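Local coordinates for putative molybdenum carrier protein (Syntrophus aciditrophicus SB, PDB 3IMK), which is of unknown function but, as a putative molybdenum carrier of the circularly permuted YpsA branch of the SLOG clan, may bind a molybdenum-containing ligand, at residues A[71-85]-A[95-109]. Sequence-based numbering, arbitrary orientation.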
loop_
_atom_site.group_PDB
_atom_site.type_symbol
_atom_site.label_atom_id
_atom_site.label_comp_id
_atom_site.label_asym_id
_atom_site.label_seq_id
_atom_site.Cartn_x
_atom_site.Cartn_y
_atom_site.Cartn_z
ATOM N N VAL A 71 3.941 -3.631 7.538
ATOM C CA VAL A 71 3.785 -2.471 8.444
ATOM C C VAL A 71 5.078 -2.193 9.198
ATOM O O VAL A 71 5.467 -1.026 9.369
ATOM C CB VAL A 71 2.568 -2.668 9.422
ATOM C CG1 VAL A 71 2.536 -1.609 10.557
ATOM C CG2 VAL A 71 1.227 -2.654 8.667
ATOM N N LEU A 72 5.727 -3.251 9.653
ATOM C CA LEU A 72 6.931 -3.110 10.473
ATOM C C LEU A 72 8.141 -2.721 9.632
ATOM O O LEU A 72 9.038 -2.028 10.141
ATOM C CB LEU A 72 7.227 -4.394 11.233
ATOM C CG LEU A 72 6.330 -4.650 12.422
ATOM C CD1 LEU A 72 6.450 -6.113 12.925
ATOM C CD2 LEU A 72 6.658 -3.680 13.557
ATOM N N ASP A 73 8.207 -3.179 8.374
ATOM C CA ASP A 73 9.396 -3.001 7.569
ATOM C C ASP A 73 9.248 -1.825 6.564
ATOM O O ASP A 73 9.733 -1.924 5.416
ATOM C CB ASP A 73 9.655 -4.316 6.828
ATOM C CG ASP A 73 11.100 -4.531 6.414
ATOM O OD1 ASP A 73 11.996 -3.773 6.852
ATOM O OD2 ASP A 73 11.351 -5.487 5.620
ATOM N N SER A 74 8.580 -0.753 6.996
ATOM C CA SER A 74 8.431 0.475 6.210
ATOM C C SER A 74 8.383 1.651 7.127
ATOM O O SER A 74 8.296 1.495 8.360
ATOM C CB SER A 74 7.158 0.412 5.363
ATOM O OG SER A 74 5.996 0.139 6.139
ATOM N N ASP A 75 8.425 2.858 6.555
ATOM C CA ASP A 75 8.366 4.071 7.348
ATOM C C ASP A 75 6.932 4.491 7.708
ATOM O O ASP A 75 6.739 5.175 8.728
ATOM C CB ASP A 75 9.006 5.210 6.596
ATOM C CG ASP A 75 10.488 5.045 6.408
ATOM O OD1 ASP A 75 11.173 4.391 7.249
ATOM O OD2 ASP A 75 11.008 5.570 5.384
ATOM N N GLY A 76 5.961 4.081 6.914
ATOM C CA GLY A 76 4.576 4.384 7.140
ATOM C C GLY A 76 3.736 3.552 6.223
ATOM O O GLY A 76 4.222 3.028 5.239
ATOM N N THR A 77 2.427 3.507 6.489
ATOM C CA THR A 77 1.448 2.732 5.732
ATOM C C THR A 77 0.277 3.609 5.279
ATOM O O THR A 77 -0.386 4.279 6.089
ATOM C CB THR A 77 0.938 1.533 6.584
ATOM O OG1 THR A 77 2.012 0.614 6.859
ATOM C CG2 THR A 77 -0.153 0.766 5.865
ATOM N N LEU A 78 0.061 3.576 3.973
ATOM C CA LEU A 78 -1.053 4.236 3.321
ATOM C C LEU A 78 -2.088 3.139 3.044
ATOM O O LEU A 78 -1.739 2.160 2.378
ATOM C CB LEU A 78 -0.612 4.873 2.008
ATOM C CG LEU A 78 -1.705 5.399 1.067
ATOM C CD1 LEU A 78 -2.530 6.523 1.746
ATOM C CD2 LEU A 78 -1.064 5.938 -0.213
ATOM N N ILE A 79 -3.331 3.289 3.522
ATOM C CA ILE A 79 -4.409 2.303 3.317
ATOM C C ILE A 79 -5.467 2.987 2.431
ATOM O O ILE A 79 -5.950 4.049 2.771
ATOM C CB ILE A 79 -5.064 1.796 4.632
ATOM C CG1 ILE A 79 -3.973 1.360 5.635
ATOM C CG2 ILE A 79 -6.001 0.638 4.287
ATOM C CD1 ILE A 79 -4.474 0.955 7.023
ATOM N N ILE A 80 -5.795 2.383 1.301
ATOM C CA ILE A 80 -6.747 2.939 0.352
ATOM C C ILE A 80 -7.976 2.015 0.280
ATOM O O ILE A 80 -7.827 0.825 0.061
ATOM C CB ILE A 80 -6.087 3.082 -1.039
ATOM C CG1 ILE A 80 -4.754 3.829 -0.944
ATOM C CG2 ILE A 80 -7.079 3.785 -1.997
ATOM C CD1 ILE A 80 -3.848 3.703 -2.200
ATOM N N SER A 81 -9.186 2.582 0.384
ATOM C CA SER A 81 -10.421 1.828 0.303
ATOM C C SER A 81 -11.535 2.673 -0.273
ATOM O O SER A 81 -11.393 3.891 -0.452
ATOM C CB SER A 81 -10.865 1.372 1.692
ATOM O OG SER A 81 -11.350 2.440 2.461
ATOM N N HIS A 82 -12.646 1.995 -0.512
ATOM C CA HIS A 82 -13.967 2.617 -0.647
ATOM C C HIS A 82 -14.800 2.170 0.515
ATOM O O HIS A 82 -15.168 0.992 0.591
ATOM C CB HIS A 82 -14.645 2.262 -1.977
ATOM C CG HIS A 82 -13.911 2.747 -3.189
ATOM N ND1 HIS A 82 -13.225 1.888 -4.022
ATOM C CD2 HIS A 82 -13.756 3.990 -3.713
ATOM C CE1 HIS A 82 -12.699 2.582 -5.019
ATOM N NE2 HIS A 82 -12.986 3.866 -4.845
ATOM N N GLY A 83 -15.005 3.065 1.474
ATOM C CA GLY A 83 -15.759 2.751 2.675
ATOM C C GLY A 83 -14.874 2.416 3.879
ATOM O O GLY A 83 -13.633 2.378 3.800
ATOM N N ILE A 84 -15.527 2.138 5.001
ATOM C CA ILE A 84 -14.832 1.816 6.241
ATOM C C ILE A 84 -14.013 0.559 6.075
ATOM O O ILE A 84 -14.385 -0.378 5.352
ATOM C CB ILE A 84 -15.817 1.684 7.418
ATOM C CG1 ILE A 84 -16.830 0.573 7.142
ATOM C CG2 ILE A 84 -16.442 3.071 7.672
ATOM C CD1 ILE A 84 -16.568 -0.707 7.910
ATOM N N LEU A 85 -12.854 0.544 6.736
ATOM C CA LEU A 85 -11.982 -0.631 6.706
ATOM C C LEU A 85 -12.586 -1.869 7.360
ATOM O O LEU A 85 -13.136 -1.781 8.455
ATOM C CB LEU A 85 -10.660 -0.316 7.365
ATOM C CG LEU A 85 -9.857 0.826 6.737
ATOM C CD1 LEU A 85 -8.515 1.041 7.378
ATOM C CD2 LEU A 85 -9.709 0.609 5.211
ATOM N N PHE A 95 -2.349 -2.934 13.223
ATOM C CA PHE A 95 -0.909 -3.167 13.421
ATOM C C PHE A 95 -0.133 -1.832 13.416
ATOM O O PHE A 95 0.772 -1.618 14.233
ATOM C CB PHE A 95 -0.315 -4.079 12.340
ATOM C CG PHE A 95 -0.701 -5.548 12.440
ATOM C CD1 PHE A 95 -0.632 -6.228 13.641
ATOM C CD2 PHE A 95 -1.055 -6.257 11.293
ATOM C CE1 PHE A 95 -0.953 -7.595 13.712
ATOM C CE2 PHE A 95 -1.352 -7.593 11.370
ATOM C CZ PHE A 95 -1.317 -8.247 12.546
ATOM N N ALA A 96 -0.443 -0.940 12.467
ATOM C CA ALA A 96 0.224 0.352 12.465
ATOM C C ALA A 96 0.033 1.117 13.801
ATOM O O ALA A 96 0.982 1.690 14.347
ATOM C CB ALA A 96 -0.211 1.202 11.243
ATOM N N GLU A 97 -1.208 1.114 14.295
ATOM C CA GLU A 97 -1.539 1.737 15.596
ATOM C C GLU A 97 -0.744 1.113 16.751
ATOM O O GLU A 97 -0.194 1.833 17.607
ATOM C CB GLU A 97 -3.042 1.618 15.901
ATOM C CG GLU A 97 -3.917 2.643 15.140
ATOM C CD GLU A 97 -5.429 2.304 15.118
ATOM O OE1 GLU A 97 -5.855 1.270 15.686
ATOM O OE2 GLU A 97 -6.185 3.087 14.501
ATOM N N GLN A 98 -0.666 -0.211 16.772
ATOM C CA GLN A 98 0.002 -0.922 17.875
ATOM C C GLN A 98 1.538 -0.769 17.871
ATOM O O GLN A 98 2.174 -0.817 18.942
ATOM C CB GLN A 98 -0.394 -2.411 17.898
ATOM C CG GLN A 98 -1.893 -2.678 18.112
ATOM C CD GLN A 98 -2.349 -2.499 19.562
ATOM O OE1 GLN A 98 -1.778 -3.080 20.474
ATOM N NE2 GLN A 98 -3.398 -1.720 19.760
ATOM N N TYR A 99 2.124 -0.593 16.686
ATOM C CA TYR A 99 3.560 -0.430 16.538
ATOM C C TYR A 99 3.962 1.042 16.374
ATOM O O TYR A 99 5.119 1.335 16.108
ATOM C CB TYR A 99 4.067 -1.280 15.358
ATOM C CG TYR A 99 3.960 -2.752 15.588
ATOM C CD1 TYR A 99 4.639 -3.344 16.668
ATOM C CD2 TYR A 99 3.207 -3.573 14.742
ATOM C CE1 TYR A 99 4.571 -4.691 16.894
ATOM C CE2 TYR A 99 3.128 -4.954 14.965
ATOM C CZ TYR A 99 3.819 -5.497 16.044
ATOM O OH TYR A 99 3.779 -6.851 16.296
ATOM N N LYS A 100 3.001 1.952 16.467
ATOM C CA LYS A 100 3.256 3.397 16.375
ATOM C C LYS A 100 3.890 3.822 15.060
ATOM O O LYS A 100 4.759 4.707 14.994
ATOM C CB LYS A 100 4.074 3.909 17.585
ATOM C CG LYS A 100 3.461 3.511 18.932
ATOM C CD LYS A 100 2.055 4.002 19.094
ATOM N N LYS A 101 3.433 3.194 13.983
ATOM C CA LYS A 101 3.873 3.542 12.638
ATOM C C LYS A 101 2.901 4.552 12.068
ATOM O O LYS A 101 1.679 4.376 12.196
ATOM C CB LYS A 101 3.921 2.296 11.743
ATOM C CG LYS A 101 5.087 1.341 12.038
ATOM C CD LYS A 101 6.377 1.885 11.373
ATOM C CE LYS A 101 7.551 1.032 11.568
ATOM N NZ LYS A 101 8.709 1.772 11.093
ATOM N N PRO A 102 3.381 5.616 11.400
ATOM C CA PRO A 102 2.483 6.527 10.740
ATOM C C PRO A 102 1.559 5.777 9.806
ATOM O O PRO A 102 1.972 4.851 9.097
ATOM C CB PRO A 102 3.422 7.475 9.971
ATOM C CG PRO A 102 4.722 7.405 10.723
ATOM C CD PRO A 102 4.792 6.022 11.279
ATOM N N CYS A 103 0.311 6.179 9.790
ATOM C CA CYS A 103 -0.721 5.497 9.035
ATOM C C CYS A 103 -1.765 6.527 8.561
ATOM O O CYS A 103 -2.218 7.350 9.346
ATOM C CB CYS A 103 -1.318 4.381 9.882
ATOM S SG CYS A 103 -2.560 3.360 8.986
ATOM N N LEU A 104 -2.069 6.506 7.272
ATOM C CA LEU A 104 -3.092 7.321 6.688
ATOM C C LEU A 104 -4.039 6.440 5.951
ATOM O O LEU A 104 -3.634 5.730 5.039
ATOM C CB LEU A 104 -2.450 8.357 5.743
ATOM C CG LEU A 104 -3.403 9.268 4.959
ATOM C CD1 LEU A 104 -4.312 10.078 5.885
ATOM C CD2 LEU A 104 -2.633 10.202 4.008
ATOM N N HIS A 105 -5.316 6.507 6.279
ATOM C CA HIS A 105 -6.364 5.829 5.557
ATOM C C HIS A 105 -7.100 6.855 4.681
ATOM O O HIS A 105 -7.680 7.792 5.213
ATOM C CB HIS A 105 -7.399 5.207 6.535
ATOM C CG HIS A 105 -8.626 4.674 5.845
ATOM N ND1 HIS A 105 -9.872 4.619 6.436
ATOM C CD2 HIS A 105 -8.769 4.141 4.599
ATOM C CE1 HIS A 105 -10.740 4.113 5.568
ATOM N NE2 HIS A 105 -10.095 3.794 4.459
ATOM N N ILE A 106 -7.048 6.624 3.371
ATOM C CA ILE A 106 -7.812 7.365 2.371
ATOM C C ILE A 106 -9.036 6.533 2.007
ATOM O O ILE A 106 -8.915 5.454 1.434
ATOM C CB ILE A 106 -6.970 7.674 1.134
ATOM C CG1 ILE A 106 -5.825 8.612 1.492
ATOM C CG2 ILE A 106 -7.822 8.260 -0.011
ATOM C CD1 ILE A 106 -6.239 10.015 2.090
ATOM N N ASP A 107 -10.225 7.075 2.278
ATOM C CA ASP A 107 -11.501 6.481 1.916
ATOM C C ASP A 107 -11.995 7.265 0.674
ATOM O O ASP A 107 -12.459 8.391 0.776
ATOM C CB ASP A 107 -12.489 6.564 3.082
ATOM C CG ASP A 107 -13.838 5.969 2.758
ATOM O OD1 ASP A 107 -14.137 5.672 1.570
ATOM O OD2 ASP A 107 -14.629 5.742 3.697
ATOM N N LEU A 108 -11.868 6.636 -0.490
ATOM C CA LEU A 108 -12.191 7.269 -1.759
ATOM C C LEU A 108 -13.679 7.332 -2.014
ATOM O O LEU A 108 -14.072 7.833 -3.068
ATOM C CB LEU A 108 -11.426 6.586 -2.905
ATOM C CG LEU A 108 -9.934 6.840 -2.925
ATOM C CD1 LEU A 108 -9.267 6.048 -4.049
ATOM C CD2 LEU A 108 -9.566 8.308 -3.033
ATOM N N ASP A 109 -14.504 6.919 -1.045
ATOM C CA ASP A 109 -15.921 7.333 -1.050
ATOM C C ASP A 109 -16.162 8.680 -0.351
ATOM O O ASP A 109 -17.259 9.247 -0.474
ATOM C CB ASP A 109 -16.837 6.289 -0.403
ATOM C CG ASP A 109 -17.067 5.067 -1.263
ATOM O OD1 ASP A 109 -16.685 5.025 -2.461
ATOM O OD2 ASP A 109 -17.664 4.086 -0.734
#
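A beta-alpha-beta crossover places strand 103-107 at the outer edge of the parallel sheet, beside strand 76-81, with helix 87-98 as the connection. The ladder alternates regularly: Thr-77, Ile-79 and Ser-81 each donate N-H to, and accept from, residues flanking their partners, as in Ile-79 N to Leu-104 O (2.9 Å, 171° at the hydrogen). On the face turned to helix 113-126, Leu-78 CD1 lies against Ile-106 CG1; on the other, Ile-79 CD1 meets Cys-103 SG at 3.6 Å. Ahead of the two strands, Lys-101 bends at chi2 (-80°) and runs alongside Val-71 O to donate from NZ to Ser-74 O (2.8 Å), while Leu-72 CD2 sits over one face of the Tyr-99 ring, whose hydroxyl is hydrogen-bonded to Glu-68. At the C-terminal ends, His-105 NE2 donates within its ring plane to Ser-81 OG (2.7 Å), and that hydroxyl in turn donates to Gly-83 O (2.6 Å), tying down the turn; Leu-85 CD2 rests over one imidazole face. With alanine at His-105, Ser-81 OG is likely to lose its donor and Leu-85 the ring it packs on. Asp-107 OD1 accepts from Asp-109 N, closing an Asx turn, and from Gly-83 N at 2.7 Å, the two N-H groups arriving from opposite faces of the carboxylate.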